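Local coordinates for beta-fructofuranosidase (Arthrobacter, PDB 3WPU), which belongs to the levansucrase/invertase family, whose members are built around a five-bladed beta-propeller, at residues Asp66-Pro79 against Ile96-Arg110. Residues are numbered along the deposited sequence; the frame is centred on the assembly and turned at random.
Sequences DMSNEQVWVWDTWP and IFSLVADRNLGFDDR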
ATOM      1  N   ASP A  66     -10.755   5.989  17.463  1.00 13.30           N
ATOM      2  CA  ASP A  66     -11.166   6.220  16.073  1.00 13.04           C
ATOM      3  C   ASP A  66     -10.656   7.575  15.586  1.00 12.73           C
ATOM      4  O   ASP A  66     -10.909   8.620  16.196  1.00 13.06           O
ATOM      5  CB  ASP A  66     -12.665   6.074  15.911  1.00 13.69           C
ATOM      6  CG  ASP A  66     -13.094   6.206  14.473  1.00 13.75           C
ATOM      7  OD1 ASP A  66     -13.331   5.168  13.830  1.00 14.44           O
ATOM      8  OD2 ASP A  66     -13.177   7.361  14.005  1.00 14.22           O
ATOM      9  N   MET A  67      -9.903   7.558  14.487  1.00 11.77           N
ATOM     10  CA  MET A  67      -9.198   8.735  14.028  1.00 11.67           C
ATOM     11  C   MET A  67     -10.094   9.861  13.502  1.00 11.89           C
ATOM     12  O   MET A  67      -9.668  11.020  13.449  1.00 11.89           O
ATOM     13  CB  MET A  67      -8.245   8.308  12.921  1.00 11.13           C
ATOM     14  CG  MET A  67      -8.940   7.888  11.610  1.00 11.69           C
ATOM     15  SD  MET A  67      -7.791   7.121  10.440  1.00 12.75           S
ATOM     16  CE  MET A  67      -6.784   8.469   9.828  1.00 12.56           C
ATOM     17  N   SER A  68     -11.318   9.514  13.093  1.00 12.31           N
ATOM     18  CA  SER A  68     -12.257  10.492  12.529  1.00 12.80           C
ATOM     19  C   SER A  68     -13.404  10.799  13.490  1.00 14.11           C
ATOM     20  O   SER A  68     -14.375  11.441  13.087  1.00 14.86           O
ATOM     21  CB  SER A  68     -12.804  10.025  11.171  1.00 12.39           C
ATOM     22  OG  SER A  68     -13.803   8.986  11.262  1.00 11.08           O
ATOM     23  N   ASN A  69     -13.281  10.366  14.740  1.00 15.58           N
ATOM     24  CA  ASN A  69     -14.387  10.473  15.704  1.00 17.50           C
ATOM     25  C   ASN A  69     -15.666   9.848  15.134  1.00 18.19           C
ATOM     26  O   ASN A  69     -16.785  10.342  15.352  1.00 17.24           O
ATOM     27  CB  ASN A  69     -14.621  11.944  16.066  1.00 20.13           C
ATOM     28  CG  ASN A  69     -13.496  12.540  16.887  1.00 23.63           C
ATOM     29  OD1 ASN A  69     -12.704  11.838  17.514  1.00 28.08           O
ATOM     30  ND2 ASN A  69     -13.445  13.864  16.916  1.00 28.60           N
ATOM     31  N   GLU A  70     -15.476   8.750  14.405  1.00 16.08           N
ATOM     32  CA  GLU A  70     -16.539   7.960  13.796  1.00 16.80           C
ATOM     33  C   GLU A  70     -17.384   8.760  12.781  1.00 15.83           C
ATOM     34  O   GLU A  70     -18.532   8.417  12.523  1.00 17.22           O
ATOM     35  CB  GLU A  70     -17.412   7.270  14.887  1.00 17.77           C
ATOM     36  CG  GLU A  70     -16.624   6.423  15.870  1.00 19.87           C
ATOM     37  CD  GLU A  70     -17.497   5.649  16.865  1.00 23.95           C
ATOM     38  OE1 GLU A  70     -18.714   5.869  16.906  1.00 25.82           O
ATOM     39  OE2 GLU A  70     -16.947   4.797  17.598  1.00 26.47           O
ATOM     40  N   GLN A  71     -16.805   9.789  12.166  1.00 15.74           N
ATOM     41  CA  GLN A  71     -17.503  10.523  11.106  1.00 16.26           C
ATOM     42  C   GLN A  71     -17.618   9.690   9.831  1.00 15.02           C
ATOM     43  O   GLN A  71     -18.630   9.758   9.138  1.00 14.92           O
ATOM     44  CB  GLN A  71     -16.789  11.829  10.745  1.00 18.55           C
ATOM     45  CG  GLN A  71     -16.815  12.933  11.778  1.00 20.68           C
ATOM     46  CD  GLN A  71     -15.916  14.064  11.332  1.00 22.69           C
ATOM     47  OE1 GLN A  71     -16.295  14.852  10.465  1.00 23.34           O
ATOM     48  NE2 GLN A  71     -14.687  14.101  11.861  1.00 24.64           N
ATOM     49  N   VAL A  72     -16.546   8.960   9.508  1.00 13.22           N
ATOM     50  CA  VAL A  72     -16.471   8.105   8.329  1.00 11.86           C
ATOM     51  C   VAL A  72     -15.787   6.769   8.668  1.00 11.42           C
ATOM     52  O   VAL A  72     -15.163   6.634   9.732  1.00 10.83           O
ATOM     53  CB  VAL A  72     -15.649   8.763   7.177  1.00 12.07           C
ATOM     54  CG1 VAL A  72     -16.454   9.851   6.474  1.00 12.15           C
ATOM     55  CG2 VAL A  72     -14.307   9.280   7.662  1.00 12.24           C
ATOM     56  N   TRP A  73     -15.927   5.794   7.770  1.00 10.87           N
ATOM     57  CA  TRP A  73     -15.083   4.602   7.783  1.00 10.48           C
ATOM     58  C   TRP A  73     -13.856   4.967   6.981  1.00 10.85           C
ATOM     59  O   TRP A  73     -13.987   5.551   5.924  1.00 11.24           O
ATOM     60  CB  TRP A  73     -15.732   3.410   7.099  1.00 10.94           C
ATOM     61  CG  TRP A  73     -16.996   2.846   7.716  1.00 11.13           C
ATOM     62  CD1 TRP A  73     -18.219   2.823   7.142  1.00 11.17           C
ATOM     63  CD2 TRP A  73     -17.119   2.157   8.963  1.00 11.51           C
ATOM     64  NE1 TRP A  73     -19.129   2.174   7.980  1.00 11.31           N
ATOM     65  CE2 TRP A  73     -18.460   1.754   9.091  1.00 11.58           C
ATOM     66  CE3 TRP A  73     -16.218   1.815   9.980  1.00 12.11           C
ATOM     67  CZ2 TRP A  73     -18.921   1.050  10.208  1.00 12.34           C
ATOM     68  CZ3 TRP A  73     -16.686   1.152  11.092  1.00 12.73           C
ATOM     69  CH2 TRP A  73     -18.015   0.757  11.186  1.00 12.50           C
ATOM     70  N   VAL A  74     -12.693   4.604   7.493  1.00 10.02           N
ATOM     71  CA  VAL A  74     -11.422   4.912   6.825  1.00  9.67           C
ATOM     72  C   VAL A  74     -10.687   3.618   6.583  1.00  9.82           C
ATOM     73  O   VAL A  74     -10.606   2.791   7.482  1.00 10.84           O
ATOM     74  CB  VAL A  74     -10.540   5.786   7.749  1.00  9.65           C
ATOM     75  CG1 VAL A  74      -9.214   6.087   7.069  1.00  9.86           C
ATOM     76  CG2 VAL A  74     -11.247   7.074   8.136  1.00 10.48           C
ATOM     77  N   TRP A  75     -10.061   3.444   5.413  1.00  9.49           N
ATOM     78  CA  TRP A  75      -9.171   2.290   5.246  1.00  9.44           C
ATOM     79  C   TRP A  75      -7.907   2.694   4.517  1.00  9.73           C
ATOM     80  O   TRP A  75      -7.131   3.480   5.106  1.00 10.14           O
ATOM     81  CB  TRP A  75      -9.863   1.010   4.737  1.00  9.60           C
ATOM     82  CG  TRP A  75     -10.588   0.951   3.357  1.00  9.47           C
ATOM     83  CD1 TRP A  75     -10.273   0.089   2.336  1.00  9.74           C
ATOM     84  CD2 TRP A  75     -11.751   1.682   2.896  1.00  9.68           C
ATOM     85  NE1 TRP A  75     -11.125   0.234   1.298  1.00  9.79           N
ATOM     86  CE2 TRP A  75     -12.040   1.212   1.596  1.00  9.70           C
ATOM     87  CE3 TRP A  75     -12.583   2.675   3.456  1.00  9.48           C
ATOM     88  CZ2 TRP A  75     -13.095   1.713   0.834  1.00  9.58           C
ATOM     89  CZ3 TRP A  75     -13.632   3.172   2.698  1.00  9.60           C
ATOM     90  CH2 TRP A  75     -13.892   2.684   1.403  1.00  9.87           C
ATOM     91  N   ASP A  76      -7.660   2.200   3.314  1.00  9.89           N
ATOM     92  CA  ASP A  76      -6.347   2.446   2.684  1.00  9.86           C
ATOM     93  C   ASP A  76      -5.969   3.929   2.761  1.00  9.78           C
ATOM     94  O   ASP A  76      -6.745   4.787   2.361  1.00  9.45           O
ATOM     95  CB  ASP A  76      -6.308   2.089   1.212  1.00 10.14           C
ATOM     96  CG  ASP A  76      -6.765   0.690   0.891  1.00 11.25           C
ATOM     97  OD1 ASP A  76      -7.230  -0.064   1.754  1.00 10.96           O
ATOM     98  OD2 ASP A  76      -6.667   0.361  -0.299  1.00 12.65           O
ATOM     99  N   THR A  77      -4.767   4.206   3.258  1.00  9.44           N
ATOM    100  CA  THR A  77      -4.307   5.553   3.496  1.00  9.59           C
ATOM    101  C   THR A  77      -2.912   5.694   2.895  1.00  9.51           C
ATOM    102  O   THR A  77      -2.108   4.745   2.915  1.00  9.90           O
ATOM    103  CB  THR A  77      -4.328   5.861   4.989  1.00 10.48           C
ATOM    104  OG1 THR A  77      -5.709   5.790   5.426  1.00  9.86           O
ATOM    105  CG2 THR A  77      -3.722   7.207   5.306  1.00 10.44           C
ATOM    106  N   TRP A  78      -2.634   6.887   2.399  1.00 10.11           N
ATOM    107  CA  TRP A  78      -1.288   7.226   1.920  1.00  9.98           C
ATOM    108  C   TRP A  78      -0.855   8.651   2.240  1.00 10.49           C
ATOM    109  O   TRP A  78      -1.669   9.583   2.281  1.00 10.02           O
ATOM    110  CB  TRP A  78      -1.122   6.955   0.432  1.00 10.27           C
ATOM    111  CG  TRP A  78      -2.105   7.628  -0.495  1.00 10.32           C
ATOM    112  CD1 TRP A  78      -1.911   8.777  -1.203  1.00 10.27           C
ATOM    113  CD2 TRP A  78      -3.400   7.149  -0.852  1.00 10.42           C
ATOM    114  NE1 TRP A  78      -3.016   9.046  -1.988  1.00 10.36           N
ATOM    115  CE2 TRP A  78      -3.955   8.066  -1.767  1.00 10.44           C
ATOM    116  CE3 TRP A  78      -4.171   6.043  -0.448  1.00 10.31           C
ATOM    117  CZ2 TRP A  78      -5.242   7.902  -2.308  1.00 10.82           C
ATOM    118  CZ3 TRP A  78      -5.422   5.873  -0.998  1.00 10.81           C
ATOM    119  CH2 TRP A  78      -5.967   6.824  -1.891  1.00 10.60           C
ATOM    120  N   PRO A  79       0.468   8.832   2.434  1.00 10.64           N
ATOM    121  CA  PRO A  79       1.030  10.157   2.698  1.00 11.09           C
ATOM    122  C   PRO A  79       1.283  10.933   1.399  1.00 11.66           C
ATOM    123  O   PRO A  79       1.091  10.409   0.320  1.00 11.23           O
ATOM    124  CB  PRO A  79       2.367   9.819   3.376  1.00 11.04           C
ATOM    125  CG  PRO A  79       2.786   8.564   2.706  1.00 11.21           C
ATOM    126  CD  PRO A  79       1.506   7.788   2.461  1.00 11.08           C
ATOM    127  N   ILE A  96      -2.585  13.563   4.783  1.00 10.83           N
ATOM    128  CA  ILE A  96      -2.768  12.199   4.268  1.00 11.12           C
ATOM    129  C   ILE A  96      -4.050  12.103   3.461  1.00 10.73           C
ATOM    130  O   ILE A  96      -4.994  12.903   3.645  1.00 10.62           O
ATOM    131  CB  ILE A  96      -2.758  11.146   5.377  1.00 11.07           C
ATOM    132  CG1 ILE A  96      -3.906  11.407   6.354  1.00 11.01           C
ATOM    133  CG2 ILE A  96      -1.384  11.115   6.050  1.00 11.18           C
ATOM    134  CD1 ILE A  96      -4.070  10.361   7.444  1.00 11.33           C
ATOM    135  N   PHE A  97      -4.054  11.125   2.566  1.00 10.54           N
ATOM    136  CA  PHE A  97      -5.224  10.760   1.765  1.00 10.86           C
ATOM    137  C   PHE A  97      -5.690   9.396   2.187  1.00 10.30           C
ATOM    138  O   PHE A  97      -4.861   8.515   2.457  1.00  9.65           O
ATOM    139  CB  PHE A  97      -4.860  10.730   0.281  1.00 11.36           C
ATOM    140  CG  PHE A  97      -4.599  12.086  -0.301  1.00 12.45           C
ATOM    141  CD1 PHE A  97      -5.644  12.870  -0.754  1.00 12.83           C
ATOM    142  CD2 PHE A  97      -3.312  12.563  -0.409  1.00 13.92           C
ATOM    143  CE1 PHE A  97      -5.418  14.117  -1.306  1.00 14.10           C
ATOM    144  CE2 PHE A  97      -3.076  13.809  -0.967  1.00 13.85           C
ATOM    145  CZ  PHE A  97      -4.122  14.582  -1.412  1.00 13.82           C
ATOM    146  N   SER A  98      -7.013   9.212   2.257  1.00 10.11           N
ATOM    147  CA  SER A  98      -7.599   7.951   2.659  1.00 10.07           C
ATOM    148  C   SER A  98      -8.826   7.593   1.834  1.00  9.80           C
ATOM    149  O   SER A  98      -9.585   8.479   1.416  1.00  9.18           O
ATOM    150  CB  SER A  98      -8.080   8.001   4.114  1.00 10.39           C
ATOM    151  OG  SER A  98      -7.065   8.332   5.050  1.00 10.48           O
ATOM    152  N   LEU A  99      -9.058   6.287   1.652  1.00  9.77           N
ATOM    153  CA  LEU A  99     -10.345   5.809   1.184  1.00  9.54           C
ATOM    154  C   LEU A  99     -11.306   5.949   2.358  1.00  9.28           C
ATOM    155  O   LEU A  99     -10.978   5.537   3.475  1.00  9.43           O
ATOM    156  CB  LEU A  99     -10.298   4.339   0.742  1.00  9.49           C
ATOM    157  CG  LEU A  99      -9.363   4.025  -0.430  1.00  9.65           C
ATOM    158  CD1 LEU A  99      -9.637   2.639  -0.961  1.00  9.82           C
ATOM    159  CD2 LEU A  99      -9.507   5.089  -1.501  1.00 10.42           C
ATOM    160  N   VAL A 100     -12.421   6.609   2.102  1.00  9.39           N
ATOM    161  CA  VAL A 100     -13.458   6.799   3.133  1.00  9.77           C
ATOM    162  C   VAL A 100     -14.822   6.405   2.584  1.00 10.25           C
ATOM    163  O   VAL A 100     -15.072   6.468   1.381  1.00 10.61           O
ATOM    164  CB  VAL A 100     -13.472   8.249   3.680  1.00  9.82           C
ATOM    165  CG1 VAL A 100     -12.118   8.633   4.297  1.00  9.61           C
ATOM    166  CG2 VAL A 100     -13.856   9.261   2.618  1.00  9.61           C
ATOM    167  N   ALA A 101     -15.729   6.019   3.485  1.00 10.23           N
ATOM    168  CA  ALA A 101     -17.068   5.634   3.135  1.00 10.89           C
ATOM    169  C   ALA A 101     -17.937   6.149   4.264  1.00 10.78           C
ATOM    170  O   ALA A 101     -17.462   6.237   5.397  1.00 11.50           O
ATOM    171  CB  ALA A 101     -17.220   4.125   3.014  1.00 10.84           C
ATOM    172  N   ASP A 102     -19.174   6.497   3.935  1.00 11.08           N
ATOM    173  CA  ASP A 102     -20.080   7.023   4.948  1.00 11.70           C
ATOM    174  C   ASP A 102     -20.333   6.017   6.057  1.00 11.83           C
ATOM    175  O   ASP A 102     -20.507   4.821   5.803  1.00 12.00           O
ATOM    176  CB  ASP A 102     -21.369   7.491   4.316  1.00 12.23           C
ATOM    177  CG  ASP A 102     -21.145   8.649   3.358  1.00 12.08           C
ATOM    178  OD1 ASP A 102     -21.602   8.556   2.195  1.00 13.53           O
ATOM    179  OD2 ASP A 102     -20.485   9.621   3.784  1.00 12.95           O
ATOM    180  N   ARG A 103     -20.348   6.528   7.286  1.00 12.32           N
ATOM    181  CA  ARG A 103     -20.353   5.686   8.483  1.00 12.56           C
ATOM    182  C   ARG A 103     -21.660   4.915   8.620  1.00 12.26           C
ATOM    183  O   ARG A 103     -21.690   3.839   9.212  1.00 11.84           O
ATOM    184  CB  ARG A 103     -20.061   6.518   9.737  1.00 12.90           C
ATOM    185  CG  ARG A 103     -19.659   5.688  10.938  1.00 13.77           C
ATOM    186  CD  ARG A 103     -18.201   5.286  10.898  1.00 14.24           C
ATOM    187  NE  ARG A 103     -17.885   4.433  12.034  1.00 14.67           N
ATOM    188  CZ  ARG A 103     -16.668   4.257  12.558  1.00 14.73           C
ATOM    189  NH1 ARG A 103     -15.583   4.881  12.068  1.00 14.43           N
ATOM    190  NH2 ARG A 103     -16.525   3.453  13.594  1.00 14.39           N
ATOM    191  N   ASN A 104     -22.727   5.424   8.015  1.00 12.27           N
ATOM    192  CA  ASN A 104     -24.003   4.691   8.021  1.00 12.00           C
ATOM    193  C   ASN A 104     -23.928   3.351   7.284  1.00 12.08           C
ATOM    194  O   ASN A 104     -24.719   2.445   7.547  1.00 12.11           O
ATOM    195  CB  ASN A 104     -25.106   5.531   7.377  1.00 11.88           C
ATOM    196  CG  ASN A 104     -25.914   6.344   8.382  1.00 12.36           C
ATOM    197  OD1 ASN A 104     -25.526   6.546   9.553  1.00 12.67           O
ATOM    198  ND2 ASN A 104     -27.022   6.862   7.896  1.00 12.04           N
ATOM    199  N   LEU A 105     -22.997   3.217   6.337  1.00 11.73           N
ATOM    200  CA  LEU A 105     -22.869   1.969   5.590  1.00 12.02           C
ATOM    201  C   LEU A 105     -22.358   0.819   6.464  1.00 11.85           C
ATOM    202  O   LEU A 105     -21.592   1.034   7.406  1.00 12.05           O
ATOM    203  CB  LEU A 105     -21.883   2.147   4.413  1.00 12.28           C
ATOM    204  CG  LEU A 105     -22.322   3.175   3.388  1.00 13.02           C
ATOM    205  CD1 LEU A 105     -21.171   3.541   2.441  1.00 13.10           C
ATOM    206  CD2 LEU A 105     -23.517   2.716   2.596  1.00 13.71           C
ATOM    207  N   GLY A 106     -22.797  -0.401   6.159  1.00 12.10           N
ATOM    208  CA  GLY A 106     -22.073  -1.589   6.637  1.00 11.91           C
ATOM    209  C   GLY A 106     -20.645  -1.537   6.132  1.00 12.16           C
ATOM    210  O   GLY A 106     -20.417  -1.206   4.961  1.00 11.83           O
ATOM    211  N   PHE A 107     -19.693  -1.814   7.024  1.00 12.59           N
ATOM    212  CA  PHE A 107     -18.270  -1.711   6.680  1.00 12.79           C
ATOM    213  C   PHE A 107     -17.927  -2.552   5.463  1.00 12.33           C
ATOM    214  O   PHE A 107     -17.101  -2.153   4.652  1.00 12.44           O
ATOM    215  CB  PHE A 107     -17.382  -2.099   7.884  1.00 12.80           C
ATOM    216  CG  PHE A 107     -15.933  -1.764   7.713  1.00 13.75           C
ATOM    217  CD1 PHE A 107     -15.540  -0.493   7.341  1.00 13.73           C
ATOM    218  CD2 PHE A 107     -14.949  -2.725   7.965  1.00 13.54           C
ATOM    219  CE1 PHE A 107     -14.199  -0.186   7.171  1.00 14.15           C
ATOM    220  CE2 PHE A 107     -13.618  -2.424   7.817  1.00 14.62           C
ATOM    221  CZ  PHE A 107     -13.232  -1.153   7.422  1.00 14.26           C
ATOM    222  N   ASP A 108     -18.581  -3.698   5.283  1.00 13.74           N
ATOM    223  CA  ASP A 108     -18.276  -4.572   4.147  1.00 14.00           C
ATOM    224  C   ASP A 108     -18.894  -4.097   2.819  1.00 14.28           C
ATOM    225  O   ASP A 108     -18.576  -4.635   1.748  1.00 15.32           O
ATOM    226  CB  ASP A 108     -18.706  -6.009   4.444  1.00 14.33           C
ATOM    227  CG  ASP A 108     -17.825  -6.667   5.473  1.00 14.82           C
ATOM    228  OD1 ASP A 108     -16.590  -6.605   5.323  1.00 14.56           O
ATOM    229  OD2 ASP A 108     -18.361  -7.279   6.409  1.00 15.15           O
ATOM    230  N   ASP A 109     -19.759  -3.090   2.885  1.00 14.16           N
ATOM    231  CA  ASP A 109     -20.354  -2.509   1.683  1.00 14.74           C
ATOM    232  C   ASP A 109     -19.595  -1.275   1.230  1.00 14.55           C
ATOM    233  O   ASP A 109     -20.032  -0.583   0.317  1.00 14.82           O
ATOM    234  CB  ASP A 109     -21.830  -2.166   1.912  1.00 16.23           C
ATOM    235  CG  ASP A 109     -22.681  -3.394   2.145  1.00 17.35           C
ATOM    236  OD1 ASP A 109     -22.424  -4.430   1.513  1.00 20.14           O
ATOM    237  OD2 ASP A 109     -23.624  -3.329   2.972  1.00 17.10           O
ATOM    238  N   ARG A 110     -18.460  -1.009   1.869  1.00 13.27           N
ATOM    239  CA  ARG A 110     -17.746   0.240   1.627  1.00 12.83           C
ATOM    240  C   ARG A 110     -17.160   0.320   0.228  1.00 12.38           C
ATOM    241  O   ARG A 110     -16.968   1.419  -0.298  1.00 11.44           O
ATOM    242  CB  ARG A 110     -16.614   0.427   2.648  1.00 12.67           C
ATOM    243  CG  ARG A 110     -15.412  -0.532   2.539  1.00 12.98           C
ATOM    244  CD  ARG A 110     -14.457  -0.432   3.746  1.00 12.87           C
ATOM    245  NE  ARG A 110     -13.321  -1.359   3.664  1.00 13.32           N
ATOM    246  CZ  ARG A 110     -13.308  -2.635   4.027  1.00 14.46           C
ATOM    247  NH1 ARG A 110     -14.396  -3.197   4.561  1.00 14.13           N
ATOM    248  NH2 ARG A 110     -12.191  -3.356   3.876  1.00 15.30           N
TER
HETATM  249  O   HOH W   1     -13.917   2.542  14.541  1.00 12.99           O
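Arg103 lays its guanidinium flat over the indole of Trp73, the two planes 11° apart and CZ of Arg103 3.9 Å from the centroid of the Trp73 six-membered ring, which meets the criteria for a cation-pi stack. The pair sits at one end of the antiparallel strands 72-81 and 93-102, neighbours in a sheet of the beta-propeller fold of this family. Glu70 CB covers the other face of the guanidinium. NH1 of Arg103 is gripped twice: it forms a salt bridge to Asp66 OD1 at 2.9 Å and a hydrogen bond to Val72 O at 3.0 Å, while a water joins NH2 to the same Asp66 oxygen. Such bonding should fix the group's rotation. Asp66 OD2 meanwhile takes the backbone N-H groups of Ser68, in an Asx turn, and Glu70 from opposite faces of its carboxylate. On the far face of Trp73 lies Phe107, its ring inclined at 48°, and the indole NE1 donates to Leu105 O at 2.8 Å.

Between Val74 and Thr77 the register slips by one residue, a beta bulge: Leu99 faces two residues, its O accepting from Trp75 N and its N donating to Asp76 O. Here Trp75, with CG wedged between its backbone N and carbonyl carbon (chi1 61°), is sandwiched: Leu99 CB stands 3.6 Å from the centroid of its six-membered ring, and Arg110 CD covers the reverse face. The Arg110 guanidinium, turned almost perpendicular to that indole, still holds CZ over its five-membered ring, a cation-pi contact without stacking. Just past the bulge, Ser98 OG donates to Thr77 OG1 at 2.9 Å, and Thr77 OG1 reaches back to donate to Trp75 O at 2.7 Å.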